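Local coordinates for penaeus monodon metallodensovirus major capsid protein (Penaeus monodon metallodensovirus, PDB 6WH7) that forms the icosahedral shell of a shrimp-infecting densovirus as its major capsid protein, sixty copies of which assemble into the particle, at residues Ser168-Ser181 with Ile336-Pro348. Sequence-based numbering, arbitrary orientation.
Sequences SKVYPKTDTVWPVS and ITESKINNIQFGP
Trp178 and Ile344 meet on the buried side of a small sheet in which strand 340-345 pairs antiparallel with Lys169-Val170 and only loosely with Trp178-Pro179. The six-membered ring of the indole reaches Ile344, with CZ3 3.6 Å from CG1, while CG2 of Ile341 touches the indole at its edge. With its CG anti to the carbonyl carbon (chi1 -71°), Trp178 swings its indole back toward Lys169-Val170, where Pro172 CB lies over one of its faces and Val170 CG1 meets its edge. Its NE1 is hydrogen-bonded to the carbonyl of Val189, which helps hold the ring's rotation, and Tyr188 stacks on it. Further along, Val170 CG2 approaches the edge of the Phe346 ring, 3.9 Å from CE2; Val82, on strand 79-83 of a neighbouring five-stranded sheet, packs against Val170, Trp178, Ile344 and Phe346.

Asn343 sets its CB over the Tyr171 ring, 3.9 Å from the centroid, in a CH-pi contact, with its amide nearly perpendicular to the ring. On the sheet face opposite Val170 and Ile344, the Lys169 chain, bent at chi3 (-70°), passes that amide and runs alongside Gln345. Val170 and Ile344 exchange two backbone hydrogen bonds, each 2.8 Å from N to O. Between the paired ends, Lys173-Thr176 loop out, and Lys173 NZ reaches Glu79 in a salt bridge. Beyond Trp178, Val180 N donates a hydrogen bond to Ser339 O (2.6 Å). Ser339 lies in the type II' turn of a beta hairpin, whose second strand forms the centre of this three-stranded antiparallel sheet.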
ATOM      1  N   SER A 168      -1.489 -87.505 -51.313  1.00 17.31           N
ATOM      2  CA  SER A 168      -1.667 -86.639 -52.468  1.00 17.31           C
ATOM      3  C   SER A 168      -2.956 -86.967 -53.201  1.00 17.31           C
ATOM      4  O   SER A 168      -3.735 -86.076 -53.545  1.00 17.31           O
ATOM      5  CB  SER A 168      -0.475 -86.784 -53.404  1.00 18.28           C
ATOM      6  OG  SER A 168      -0.659 -86.026 -54.580  1.00 18.28           O
ATOM      7  N   LYS A 169      -3.181 -88.245 -53.448  1.00 17.14           N
ATOM      8  CA  LYS A 169      -4.332 -88.739 -54.172  1.00 17.14           C
ATOM      9  C   LYS A 169      -4.898 -89.901 -53.383  1.00 17.14           C
ATOM     10  O   LYS A 169      -4.149 -90.695 -52.812  1.00 17.14           O
ATOM     11  CB  LYS A 169      -3.944 -89.175 -55.576  1.00 17.81           C
ATOM     12  CG  LYS A 169      -5.087 -89.629 -56.419  1.00 17.81           C
ATOM     13  CD  LYS A 169      -4.590 -90.156 -57.733  1.00 17.81           C
ATOM     14  CE  LYS A 169      -4.044 -89.058 -58.604  1.00 17.81           C
ATOM     15  NZ  LYS A 169      -3.592 -89.600 -59.908  1.00 17.81           N
ATOM     16  N   VAL A 170      -6.218 -89.993 -53.341  1.00 17.40           N
ATOM     17  CA  VAL A 170      -6.905 -90.889 -52.426  1.00 17.40           C
ATOM     18  C   VAL A 170      -7.860 -91.758 -53.223  1.00 17.40           C
ATOM     19  O   VAL A 170      -8.667 -91.245 -54.001  1.00 17.40           O
ATOM     20  CB  VAL A 170      -7.657 -90.100 -51.342  1.00 16.84           C
ATOM     21  CG1 VAL A 170      -8.409 -91.025 -50.483  1.00 16.84           C
ATOM     22  CG2 VAL A 170      -6.684 -89.307 -50.509  1.00 16.84           C
ATOM     23  N   TYR A 171      -7.780 -93.054 -53.021  1.00 19.02           N
ATOM     24  CA  TYR A 171      -8.576 -94.017 -53.751  1.00 19.02           C
ATOM     25  C   TYR A 171      -9.563 -94.709 -52.826  1.00 19.02           C
ATOM     26  O   TYR A 171      -9.318 -94.819 -51.622  1.00 19.02           O
ATOM     27  CB  TYR A 171      -7.690 -95.083 -54.399  1.00 19.00           C
ATOM     28  CG  TYR A 171      -6.762 -94.564 -55.455  1.00 19.00           C
ATOM     29  CD1 TYR A 171      -7.149 -94.518 -56.777  1.00 19.00           C
ATOM     30  CD2 TYR A 171      -5.497 -94.116 -55.128  1.00 19.00           C
ATOM     31  CE1 TYR A 171      -6.305 -94.051 -57.743  1.00 19.00           C
ATOM     32  CE2 TYR A 171      -4.646 -93.642 -56.086  1.00 19.00           C
ATOM     33  CZ  TYR A 171      -5.053 -93.613 -57.392  1.00 19.00           C
ATOM     34  OH  TYR A 171      -4.202 -93.144 -58.359  1.00 19.00           O
ATOM     35  N   PRO A 172     -10.689 -95.179 -53.346  1.00 20.59           N
ATOM     36  CA  PRO A 172     -11.585 -95.994 -52.529  1.00 20.59           C
ATOM     37  C   PRO A 172     -10.959 -97.333 -52.181  1.00 20.59           C
ATOM     38  O   PRO A 172      -9.991 -97.782 -52.794  1.00 20.59           O
ATOM     39  CB  PRO A 172     -12.816 -96.165 -53.421  1.00 19.55           C
ATOM     40  CG  PRO A 172     -12.323 -95.960 -54.781  1.00 19.55           C
ATOM     41  CD  PRO A 172     -11.251 -94.932 -54.681  1.00 19.55           C
ATOM     42  N   LYS A 173     -11.543 -97.977 -51.177  1.00 25.23           N
ATOM     43  CA  LYS A 173     -11.113 -99.311 -50.806  1.00 25.23           C
ATOM     44  C   LYS A 173     -11.399-100.287 -51.936  1.00 25.23           C
ATOM     45  O   LYS A 173     -12.173-100.006 -52.849  1.00 25.23           O
ATOM     46  CB  LYS A 173     -11.818 -99.785 -49.549  1.00 24.63           C
ATOM     47  CG  LYS A 173     -11.414 -99.088 -48.300  1.00 24.63           C
ATOM     48  CD  LYS A 173     -12.405 -99.447 -47.237  1.00 24.63           C
ATOM     49  CE  LYS A 173     -12.446-100.947 -47.030  1.00 24.63           C
ATOM     50  NZ  LYS A 173     -13.463-101.337 -46.025  1.00 24.63           N
ATOM     51  N   THR A 174     -10.745-101.445 -51.870  1.00 29.44           N
ATOM     52  CA  THR A 174     -10.738-102.374 -52.994  1.00 29.44           C
ATOM     53  C   THR A 174     -12.151-102.720 -53.453  1.00 29.44           C
ATOM     54  O   THR A 174     -12.507-102.515 -54.619  1.00 29.44           O
ATOM     55  CB  THR A 174      -9.964-103.630 -52.607  1.00 31.98           C
ATOM     56  OG1 THR A 174     -10.565-104.215 -51.447  1.00 31.98           O
ATOM     57  CG2 THR A 174      -8.531-103.274 -52.292  1.00 31.98           C
ATOM     58  N   ASP A 175     -12.975-103.240 -52.551  1.00 30.16           N
ATOM     59  CA  ASP A 175     -14.349-103.552 -52.917  1.00 30.16           C
ATOM     60  C   ASP A 175     -15.254-102.334 -52.870  1.00 30.16           C
ATOM     61  O   ASP A 175     -16.335-102.355 -53.466  1.00 30.16           O
ATOM     62  CB  ASP A 175     -14.902-104.644 -52.004  1.00 35.22           C
ATOM     63  CG  ASP A 175     -14.267-105.991 -52.264  1.00 35.22           C
ATOM     64  OD1 ASP A 175     -13.648-106.160 -53.335  1.00 35.22           O
ATOM     65  OD2 ASP A 175     -14.383-106.882 -51.396  1.00 35.22           O
ATOM     66  N   THR A 176     -14.839-101.281 -52.178  1.00 25.79           N
ATOM     67  CA  THR A 176     -15.619-100.062 -52.080  1.00 25.79           C
ATOM     68  C   THR A 176     -15.520 -99.265 -53.372  1.00 25.79           C
ATOM     69  O   THR A 176     -14.525 -99.334 -54.095  1.00 25.79           O
ATOM     70  CB  THR A 176     -15.124 -99.223 -50.901  1.00 25.75           C
ATOM     71  OG1 THR A 176     -15.286 -99.964 -49.688  1.00 25.75           O
ATOM     72  CG2 THR A 176     -15.882 -97.918 -50.785  1.00 25.75           C
ATOM     73  N   VAL A 177     -16.577 -98.515 -53.672  1.00 22.49           N
ATOM     74  CA  VAL A 177     -16.551 -97.538 -54.742  1.00 22.49           C
ATOM     75  C   VAL A 177     -17.159 -96.248 -54.204  1.00 22.49           C
ATOM     76  O   VAL A 177     -17.787 -96.229 -53.148  1.00 22.49           O
ATOM     77  CB  VAL A 177     -17.290 -98.032 -56.002  1.00 22.47           C
ATOM     78  CG1 VAL A 177     -18.792 -97.982 -55.808  1.00 22.47           C
ATOM     79  CG2 VAL A 177     -16.831 -97.271 -57.216  1.00 22.47           C
ATOM     80  N   TRP A 178     -16.958 -95.158 -54.943  1.00 20.33           N
ATOM     81  CA  TRP A 178     -17.338 -93.812 -54.521  1.00 20.33           C
ATOM     82  C   TRP A 178     -18.376 -93.243 -55.476  1.00 20.33           C
ATOM     83  O   TRP A 178     -18.031 -92.507 -56.409  1.00 20.33           O
ATOM     84  CB  TRP A 178     -16.124 -92.893 -54.457  1.00 18.07           C
ATOM     85  CG  TRP A 178     -15.210 -93.187 -53.337  1.00 18.07           C
ATOM     86  CD1 TRP A 178     -15.399 -94.090 -52.349  1.00 18.07           C
ATOM     87  CD2 TRP A 178     -13.958 -92.560 -53.076  1.00 18.07           C
ATOM     88  NE1 TRP A 178     -14.344 -94.072 -51.482  1.00 18.07           N
ATOM     89  CE2 TRP A 178     -13.442 -93.137 -51.909  1.00 18.07           C
ATOM     90  CE3 TRP A 178     -13.220 -91.568 -53.719  1.00 18.07           C
ATOM     91  CZ2 TRP A 178     -12.224 -92.757 -51.370  1.00 18.07           C
ATOM     92  CZ3 TRP A 178     -12.018 -91.195 -53.185  1.00 18.07           C
ATOM     93  CH2 TRP A 178     -11.530 -91.784 -52.021  1.00 18.07           C
ATOM     94  N   PRO A 179     -19.652 -93.563 -55.281  1.00 20.65           N
ATOM     95  CA  PRO A 179     -20.689 -92.991 -56.140  1.00 20.65           C
ATOM     96  C   PRO A 179     -20.724 -91.480 -56.007  1.00 20.65           C
ATOM     97  O   PRO A 179     -20.630 -90.933 -54.910  1.00 20.65           O
ATOM     98  CB  PRO A 179     -21.972 -93.629 -55.609  1.00 20.73           C
ATOM     99  CG  PRO A 179     -21.524 -94.869 -54.962  1.00 20.73           C
ATOM    100  CD  PRO A 179     -20.218 -94.534 -54.335  1.00 20.73           C
ATOM    101  N   VAL A 180     -20.855 -90.798 -57.144  1.00 20.98           N
ATOM    102  CA  VAL A 180     -20.903 -89.347 -57.092  1.00 20.98           C
ATOM    103  C   VAL A 180     -22.250 -88.889 -56.565  1.00 20.98           C
ATOM    104  O   VAL A 180     -22.376 -87.759 -56.089  1.00 20.98           O
ATOM    105  CB  VAL A 180     -20.614 -88.738 -58.476  1.00 21.34           C
ATOM    106  CG1 VAL A 180     -21.831 -88.816 -59.364  1.00 21.34           C
ATOM    107  CG2 VAL A 180     -20.118 -87.346 -58.353  1.00 21.34           C
ATOM    108  N   SER A 181     -23.262 -89.754 -56.625  1.00 21.76           N
ATOM    109  CA  SER A 181     -24.581 -89.460 -56.090  1.00 21.76           C
ATOM    110  C   SER A 181     -24.647 -89.627 -54.586  1.00 21.76           C
ATOM    111  O   SER A 181     -25.644 -89.239 -53.974  1.00 21.76           O
ATOM    112  CB  SER A 181     -25.621 -90.364 -56.737  1.00 23.66           C
ATOM    113  OG  SER A 181     -25.385 -91.716 -56.399  1.00 23.66           O
ATOM    114  N   ILE A 336     -13.863 -89.195 -62.818  1.00 22.05           N
ATOM    115  CA  ILE A 336     -15.159 -89.856 -62.784  1.00 22.05           C
ATOM    116  C   ILE A 336     -15.219 -90.824 -63.949  1.00 22.05           C
ATOM    117  O   ILE A 336     -14.970 -90.435 -65.094  1.00 22.05           O
ATOM    118  CB  ILE A 336     -16.327 -88.859 -62.893  1.00 20.39           C
ATOM    119  CG1 ILE A 336     -16.271 -87.806 -61.801  1.00 20.39           C
ATOM    120  CG2 ILE A 336     -17.643 -89.585 -62.791  1.00 20.39           C
ATOM    121  CD1 ILE A 336     -16.430 -88.357 -60.473  1.00 20.39           C
ATOM    122  N   THR A 337     -15.545 -92.073 -63.666  1.00 24.61           N
ATOM    123  CA  THR A 337     -16.006 -92.990 -64.691  1.00 24.61           C
ATOM    124  C   THR A 337     -17.367 -93.504 -64.259  1.00 24.61           C
ATOM    125  O   THR A 337     -17.578 -93.818 -63.084  1.00 24.61           O
ATOM    126  CB  THR A 337     -15.024 -94.143 -64.941  1.00 25.39           C
ATOM    127  OG1 THR A 337     -15.441 -94.875 -66.097  1.00 25.39           O
ATOM    128  CG2 THR A 337     -14.962 -95.091 -63.764  1.00 25.39           C
ATOM    129  N   GLU A 338     -18.299 -93.543 -65.203  1.00 27.08           N
ATOM    130  CA  GLU A 338     -19.705 -93.793 -64.899  1.00 27.08           C
ATOM    131  C   GLU A 338     -20.118 -92.728 -63.886  1.00 27.08           C
ATOM    132  O   GLU A 338     -19.814 -91.544 -64.097  1.00 27.08           O
ATOM    133  CB  GLU A 338     -19.883 -95.234 -64.458  1.00 31.22           C
ATOM    134  CG  GLU A 338     -19.538 -96.230 -65.541  1.00 31.22           C
ATOM    135  CD  GLU A 338     -20.370 -96.028 -66.786  1.00 31.22           C
ATOM    136  OE1 GLU A 338     -21.582 -95.754 -66.653  1.00 31.22           O
ATOM    137  OE2 GLU A 338     -19.814 -96.131 -67.899  1.00 31.22           O
ATOM    138  N   SER A 339     -20.803 -93.082 -62.806  1.00 24.71           N
ATOM    139  CA  SER A 339     -21.149 -92.155 -61.740  1.00 24.71           C
ATOM    140  C   SER A 339     -20.164 -92.202 -60.581  1.00 24.71           C
ATOM    141  O   SER A 339     -20.430 -91.614 -59.533  1.00 24.71           O
ATOM    142  CB  SER A 339     -22.562 -92.447 -61.236  1.00 26.51           C
ATOM    143  OG  SER A 339     -22.895 -91.635 -60.125  1.00 26.51           O
ATOM    144  N   LYS A 340     -19.064 -92.926 -60.722  1.00 22.39           N
ATOM    145  CA  LYS A 340     -18.231 -93.317 -59.597  1.00 22.39           C
ATOM    146  C   LYS A 340     -16.916 -92.554 -59.623  1.00 22.39           C
ATOM    147  O   LYS A 340     -16.259 -92.478 -60.663  1.00 22.39           O
ATOM    148  CB  LYS A 340     -18.001 -94.824 -59.643  1.00 23.90           C
ATOM    149  CG  LYS A 340     -19.302 -95.581 -59.493  1.00 23.90           C
ATOM    150  CD  LYS A 340     -19.155 -97.068 -59.683  1.00 23.90           C
ATOM    151  CE  LYS A 340     -20.459 -97.774 -59.363  1.00 23.90           C
ATOM    152  NZ  LYS A 340     -21.488 -97.523 -60.408  1.00 23.90           N
ATOM    153  N   ILE A 341     -16.541 -91.991 -58.480  1.00 19.83           N
ATOM    154  CA  ILE A 341     -15.305 -91.227 -58.359  1.00 19.83           C
ATOM    155  C   ILE A 341     -14.134 -92.199 -58.301  1.00 19.83           C
ATOM    156  O   ILE A 341     -14.102 -93.099 -57.458  1.00 19.83           O
ATOM    157  CB  ILE A 341     -15.327 -90.328 -57.118  1.00 18.56           C
ATOM    158  CG1 ILE A 341     -16.465 -89.321 -57.202  1.00 18.56           C
ATOM    159  CG2 ILE A 341     -14.023 -89.596 -56.985  1.00 18.56           C
ATOM    160  CD1 ILE A 341     -16.665 -88.539 -55.952  1.00 18.56           C
ATOM    161  N   ASN A 342     -13.168 -92.016 -59.197  1.00 19.39           N
ATOM    162  CA  ASN A 342     -12.022 -92.914 -59.254  1.00 19.39           C
ATOM    163  C   ASN A 342     -11.037 -92.621 -58.138  1.00 19.39           C
ATOM    164  O   ASN A 342     -10.545 -93.537 -57.473  1.00 19.39           O
ATOM    165  CB  ASN A 342     -11.340 -92.789 -60.610  1.00 20.82           C
ATOM    166  CG  ASN A 342     -12.178 -93.342 -61.718  1.00 20.82           C
ATOM    167  OD1 ASN A 342     -13.020 -94.203 -61.490  1.00 20.82           O
ATOM    168  ND2 ASN A 342     -11.974 -92.841 -62.923  1.00 20.82           N
ATOM    169  N   ASN A 343     -10.729 -91.350 -57.932  1.00 17.60           N
ATOM    170  CA  ASN A 343      -9.838 -90.932 -56.867  1.00 17.60           C
ATOM    171  C   ASN A 343     -10.125 -89.473 -56.572  1.00 17.60           C
ATOM    172  O   ASN A 343     -10.747 -88.774 -57.373  1.00 17.60           O
ATOM    173  CB  ASN A 343      -8.370 -91.169 -57.242  1.00 18.18           C
ATOM    174  CG  ASN A 343      -7.956 -90.446 -58.506  1.00 18.18           C
ATOM    175  OD1 ASN A 343      -8.316 -89.298 -58.737  1.00 18.18           O
ATOM    176  ND2 ASN A 343      -7.226 -91.144 -59.359  1.00 18.18           N
ATOM    177  N   ILE A 344      -9.683 -89.024 -55.406  1.00 16.19           N
ATOM    178  CA  ILE A 344      -9.800 -87.629 -55.020  1.00 16.19           C
ATOM    179  C   ILE A 344      -8.403 -87.097 -54.758  1.00 16.19           C
ATOM    180  O   ILE A 344      -7.659 -87.656 -53.947  1.00 16.19           O
ATOM    181  CB  ILE A 344     -10.707 -87.436 -53.797  1.00 15.66           C
ATOM    182  CG1 ILE A 344     -12.149 -87.777 -54.154  1.00 15.66           C
ATOM    183  CG2 ILE A 344     -10.641 -86.015 -53.317  1.00 15.66           C
ATOM    184  CD1 ILE A 344     -13.076 -87.800 -52.975  1.00 15.66           C
ATOM    185  N   GLN A 345      -8.049 -86.036 -55.462  1.00 15.20           N
ATOM    186  CA  GLN A 345      -6.808 -85.309 -55.283  1.00 15.20           C
ATOM    187  C   GLN A 345      -7.059 -84.142 -54.345  1.00 15.20           C
ATOM    188  O   GLN A 345      -8.140 -83.554 -54.353  1.00 15.20           O
ATOM    189  CB  GLN A 345      -6.311 -84.797 -56.626  1.00 16.63           C
ATOM    190  CG  GLN A 345      -6.001 -85.886 -57.601  1.00 16.63           C
ATOM    191  CD  GLN A 345      -5.782 -85.352 -58.985  1.00 16.63           C
ATOM    192  OE1 GLN A 345      -6.299 -84.297 -59.340  1.00 16.63           O
ATOM    193  NE2 GLN A 345      -5.011 -86.076 -59.783  1.00 16.63           N
ATOM    194  N   PHE A 346      -6.071 -83.810 -53.519  1.00 15.23           N
ATOM    195  CA  PHE A 346      -6.245 -82.691 -52.598  1.00 15.23           C
ATOM    196  C   PHE A 346      -5.277 -81.547 -52.865  1.00 15.23           C
ATOM    197  O   PHE A 346      -5.721 -80.493 -53.321  1.00 15.23           O
ATOM    198  CB  PHE A 346      -6.200 -83.170 -51.152  1.00 13.93           C
ATOM    199  CG  PHE A 346      -7.429 -83.913 -50.758  1.00 13.93           C
ATOM    200  CD1 PHE A 346      -8.608 -83.230 -50.548  1.00 13.93           C
ATOM    201  CD2 PHE A 346      -7.418 -85.276 -50.597  1.00 13.93           C
ATOM    202  CE1 PHE A 346      -9.743 -83.891 -50.192  1.00 13.93           C
ATOM    203  CE2 PHE A 346      -8.557 -85.939 -50.237  1.00 13.93           C
ATOM    204  CZ  PHE A 346      -9.717 -85.243 -50.032  1.00 13.93           C
ATOM    205  N   GLY A 347      -3.991 -81.690 -52.596  1.00 14.23           N
ATOM    206  CA  GLY A 347      -3.107 -80.605 -52.933  1.00 14.23           C
ATOM    207  C   GLY A 347      -3.346 -79.350 -52.118  1.00 14.23           C
ATOM    208  O   GLY A 347      -3.829 -78.344 -52.634  1.00 14.23           O
ATOM    209  N   PRO A 348      -3.093 -79.405 -50.817  1.00 13.80           N
ATOM    210  CA  PRO A 348      -3.264 -78.214 -49.982  1.00 13.80           C
ATOM    211  C   PRO A 348      -2.406 -77.058 -50.459  1.00 13.80           C
ATOM    212  O   PRO A 348      -1.496 -77.205 -51.273  1.00 13.80           O
ATOM    213  CB  PRO A 348      -2.806 -78.689 -48.604  1.00 14.28           C
ATOM    214  CG  PRO A 348      -1.869 -79.768 -48.893  1.00 14.28           C
ATOM    215  CD  PRO A 348      -2.433 -80.484 -50.071  1.00 14.28           C
TER